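Side-chain contacts in Sfrice_029225 (Spodoptera frugiperda, PDB 6I50), which is an arthropod Eiger cytokine of the tumour necrosis factor family that probably signals by binding TNF receptors: residues A[128-131]-A[132-135]; A[157-160]-A[161-164]. All coordinates share one frame; numbering follows the deposited sequence.

Contact 1: A[128-131]-A[132-135]; sequences FLKA and GDRL
D133 reaches back across the turn to the backbone of K130 and holds it through its carboxylate. The backbone N of K130 gives its hydrogen to D133 OD2 at 2.9 Å, in a nearly straight bond of 167°. The donor comes from well above the carboxylate plane. With chi1 at -78°, D133 CG lies beside the residue's own N, which turns the carboxylate back over K130. The main chain answers with a second bond: D133 N donates to K130 O, also at 2.9 Å. This second bond closes a type II beta turn from K130 to D133, which joins strand 117-129 to strand 134-139 in the TNF-family beta sandwich; the carboxylate bond braces its first residue. G132 sits at the third position of the turn. At its backbone angles, with phi at 94°, a CB would be pressed against A131 O. Beyond the turn, NH1 of R134 reaches G132 O at 2.9 Å, with that oxygen in the guanidinium plane. The buried D133 carboxylate has further partners, since R91 forms a salt bridge with OD2 and N93 a hydrogen bond with OD1. Were D133 an alanine, the K130 amide and the R91 charge would probably lose this partner, and N93 would be freer to turn. L129 CB lies 3.9 Å from D133 OD2. L129 CD1 meets L135 CD1 at 4.0 Å, and the two leucines cross at a slant. K130 CB packs on D133 OD1 at 3.7 Å, while its amine leads away to a salt bridge with D165.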
loop_
_atom_site.group_PDB
_atom_site.type_symbol
_atom_site.label_atom_id
_atom_site.label_comp_id
_atom_site.label_asym_id
_atom_site.label_seq_id
_atom_site.Cartn_x
_atom_site.Cartn_y
_atom_site.Cartn_z
ATOM N N PHE A 128 6.647 -14.942 -0.967
ATOM C CA PHE A 128 7.605 -15.926 -0.493
ATOM C C PHE A 128 8.982 -15.575 -1.036
ATOM O O PHE A 128 9.158 -15.430 -2.248
ATOM C CB PHE A 128 7.217 -17.338 -0.922
ATOM C CG PHE A 128 8.268 -18.354 -0.602
ATOM C CD1 PHE A 128 8.365 -18.891 0.676
ATOM C CD2 PHE A 128 9.199 -18.731 -1.561
ATOM C CE1 PHE A 128 9.356 -19.804 0.983
ATOM C CE2 PHE A 128 10.186 -19.647 -1.261
ATOM C CZ PHE A 128 10.267 -20.182 0.009
ATOM N N LEU A 129 9.956 -15.448 -0.138
ATOM C CA LEU A 129 11.331 -15.149 -0.516
ATOM C C LEU A 129 12.260 -16.182 0.099
ATOM O O LEU A 129 12.036 -16.636 1.227
ATOM C CB LEU A 129 11.747 -13.748 -0.057
ATOM C CG LEU A 129 10.850 -12.599 -0.534
ATOM C CD1 LEU A 129 11.274 -11.290 0.103
ATOM C CD2 LEU A 129 10.883 -12.483 -2.050
ATOM N N LYS A 130 13.299 -16.557 -0.644
ATOM C CA LYS A 130 14.295 -17.510 -0.173
ATOM C C LYS A 130 15.563 -16.794 0.274
ATOM O O LYS A 130 15.960 -15.778 -0.302
ATOM C CB LYS A 130 14.669 -18.514 -1.268
ATOM C CG LYS A 130 13.545 -19.404 -1.729
ATOM C CD LYS A 130 14.073 -20.584 -2.534
ATOM C CE LYS A 130 14.858 -21.542 -1.657
ATOM N NZ LYS A 130 14.875 -22.913 -2.238
ATOM N N ALA A 131 16.213 -17.353 1.296
ATOM C CA ALA A 131 17.580 -16.961 1.599
ATOM C C ALA A 131 18.411 -17.016 0.323
ATOM O O ALA A 131 18.329 -17.979 -0.447
ATOM C CB ALA A 131 18.176 -17.879 2.673
ATOM N N GLY A 132 19.178 -15.953 0.078
ATOM C CA GLY A 132 19.962 -15.843 -1.134
ATOM C C GLY A 132 19.287 -15.101 -2.269
ATOM O O GLY A 132 19.949 -14.795 -3.269
ATOM N N ASP A 133 17.993 -14.809 -2.158
ATOM C CA ASP A 133 17.328 -14.003 -3.175
ATOM C C ASP A 133 17.903 -12.595 -3.198
ATOM O O ASP A 133 18.266 -12.039 -2.158
ATOM C CB ASP A 133 15.828 -13.908 -2.906
ATOM C CG ASP A 133 15.065 -15.153 -3.310
ATOM O OD1 ASP A 133 15.672 -16.107 -3.842
ATOM O OD2 ASP A 133 13.832 -15.169 -3.092
ATOM N N ARG A 134 17.969 -12.017 -4.393
ATOM C CA ARG A 134 18.192 -10.590 -4.572
ATOM C C ARG A 134 16.940 -9.976 -5.182
ATOM O O ARG A 134 16.299 -10.581 -6.054
ATOM C CB ARG A 134 19.404 -10.313 -5.467
ATOM C CG ARG A 134 20.720 -10.193 -4.710
ATOM C CD ARG A 134 21.131 -11.499 -4.051
ATOM N NE ARG A 134 22.539 -11.487 -3.674
ATOM C CZ ARG A 134 23.205 -12.539 -3.211
ATOM N NH1 ARG A 134 22.588 -13.703 -3.053
ATOM N NH2 ARG A 134 24.495 -12.431 -2.902
ATOM N N LEU A 135 16.583 -8.784 -4.704
ATOM C CA LEU A 135 15.442 -8.038 -5.217
ATOM C C LEU A 135 15.930 -6.716 -5.779
ATOM O O LEU A 135 16.682 -6.002 -5.111
ATOM C CB LEU A 135 14.403 -7.775 -4.128
ATOM C CG LEU A 135 13.821 -9.010 -3.440
ATOM C CD1 LEU A 135 12.883 -8.578 -2.316
ATOM C CD2 LEU A 135 13.090 -9.895 -4.434
#

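Contact 2: A[157-160]-A[161-164]; sequences LVKL and ADAE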
loop_
_atom_site.group_PDB
_atom_site.type_symbol
_atom_site.label_atom_id
_atom_site.label_comp_id
_atom_site.label_asym_id
_atom_site.label_seq_id
_atom_site.Cartn_x
_atom_site.Cartn_y
_atom_site.Cartn_z
ATOM N N LEU A 157 10.843 -4.448 3.530
ATOM C CA LEU A 157 10.298 -5.784 3.688
ATOM C C LEU A 157 10.355 -6.184 5.150
ATOM O O LEU A 157 11.277 -5.811 5.882
ATOM C CB LEU A 157 11.022 -6.846 2.843
ATOM C CG LEU A 157 12.402 -6.758 2.181
ATOM C CD1 LEU A 157 13.446 -6.012 2.989
ATOM C CD2 LEU A 157 12.880 -8.174 1.886
ATOM N N VAL A 158 9.357 -6.969 5.549
ATOM C CA VAL A 158 9.199 -7.443 6.914
ATOM C C VAL A 158 8.868 -8.922 6.838
ATOM O O VAL A 158 7.856 -9.301 6.238
ATOM C CB VAL A 158 8.088 -6.685 7.667
ATOM C CG1 VAL A 158 7.962 -7.212 9.094
ATOM C CG2 VAL A 158 8.332 -5.175 7.658
ATOM N N LYS A 159 9.692 -9.759 7.458
ATOM C CA LYS A 159 9.354 -11.175 7.500
ATOM C C LYS A 159 8.161 -11.396 8.422
ATOM O O LYS A 159 8.152 -10.938 9.570
ATOM C CB LYS A 159 10.542 -12.010 7.959
ATOM C CG LYS A 159 10.285 -13.504 7.829
ATOM C CD LYS A 159 11.450 -14.318 8.340
ATOM C CE LYS A 159 11.071 -15.782 8.414
ATOM N NZ LYS A 159 11.472 -16.377 9.709
ATOM N N LEU A 160 7.154 -12.106 7.910
ATOM C CA LEU A 160 5.914 -12.370 8.632
ATOM C C LEU A 160 5.841 -13.770 9.211
ATOM O O LEU A 160 5.234 -13.955 10.273
ATOM C CB LEU A 160 4.708 -12.174 7.710
ATOM C CG LEU A 160 4.581 -10.812 7.039
ATOM C CD1 LEU A 160 3.330 -10.811 6.165
ATOM C CD2 LEU A 160 4.522 -9.719 8.082
ATOM N N ALA A 161 6.423 -14.758 8.536
ATOM C CA ALA A 161 6.320 -16.138 8.986
ATOM C C ALA A 161 7.402 -16.985 8.338
ATOM O O ALA A 161 7.865 -16.691 7.230
ATOM C CB ALA A 161 4.948 -16.732 8.656
ATOM N N ASP A 162 7.780 -18.053 9.032
ATOM C CA ASP A 162 8.592 -19.092 8.417
ATOM C C ASP A 162 7.790 -19.804 7.337
ATOM O O ASP A 162 6.559 -19.851 7.378
ATOM C CB ASP A 162 9.051 -20.115 9.458
ATOM C CG ASP A 162 10.016 -19.536 10.470
ATOM O OD1 ASP A 162 10.764 -18.602 10.119
ATOM O OD2 ASP A 162 10.027 -20.024 11.620
ATOM N N ALA A 163 8.501 -20.374 6.368
ATOM C CA ALA A 163 7.848 -21.138 5.316
ATOM C C ALA A 163 8.882 -21.993 4.602
ATOM O O ALA A 163 9.995 -21.533 4.339
ATOM C CB ALA A 163 7.140 -20.218 4.312
ATOM N N GLU A 164 8.507 -23.230 4.296
ATOM C CA GLU A 164 9.289 -24.055 3.392
ATOM C C GLU A 164 9.056 -23.603 1.952
ATOM O O GLU A 164 8.056 -22.954 1.637
ATOM C CB GLU A 164 8.907 -25.524 3.550
ATOM C CG GLU A 164 8.838 -25.986 4.990
ATOM C CD GLU A 164 10.048 -26.802 5.388
ATOM O OE1 GLU A 164 10.660 -27.434 4.499
ATOM O OE2 GLU A 164 10.390 -26.813 6.589
#
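A classic beta bulge lies near the C-terminal end of the last strand of the TNF-like sandwich, with L160 and A161 both facing V69 on strand 68-80. K159 stands just before this bulge and reaches forward past it to D162. Its CG lies anti to the backbone N (chi1 -172°), and the chain stays extended until a bend at chi4 turns NZ to the aspartate. There NZ forms a salt bridge with D162 OD1. The modelled separation of K159 NZ and D162 OD1, 2.4 Å, is very short, so the exact length is doubtful. The chain of K159 also runs alongside the A161 backbone. K159 CE comes within 3.5 Å of A161 O, and K159 CG lies 4.0 Å from that same oxygen. Y70 and I4 touch the lysine side chain from the same subunit. The side chains of L160 and A161 both pack on F3 of a second subunit in the trimer, and V158 meets L160 of the third subunit. The salt bridge thus spans the bulge at the surface, pairing a partly exposed lysine with an exposed aspartate. Solvent probably weakens their attraction, although the pairing would still tend to draw the tail beyond the strand toward K159.

Contact 1 precedes contact 2 along the chain, and their centres lie about 11 Å apart on the same side of the chain's centre. They meet in two places. In one, L157 CD2 packs against L129 CD1 at 3.9 Å and L135 CD1 at 4.2 Å, tying the strand of 157-160 to the two leucines next to the turn. In the other, the ring of F128 borders the departing tail: F128 CE1 lies 3.5 Å from E164 O. F128 also packs on W45 of a second subunit. Both contacts therefore reach the trimer interface.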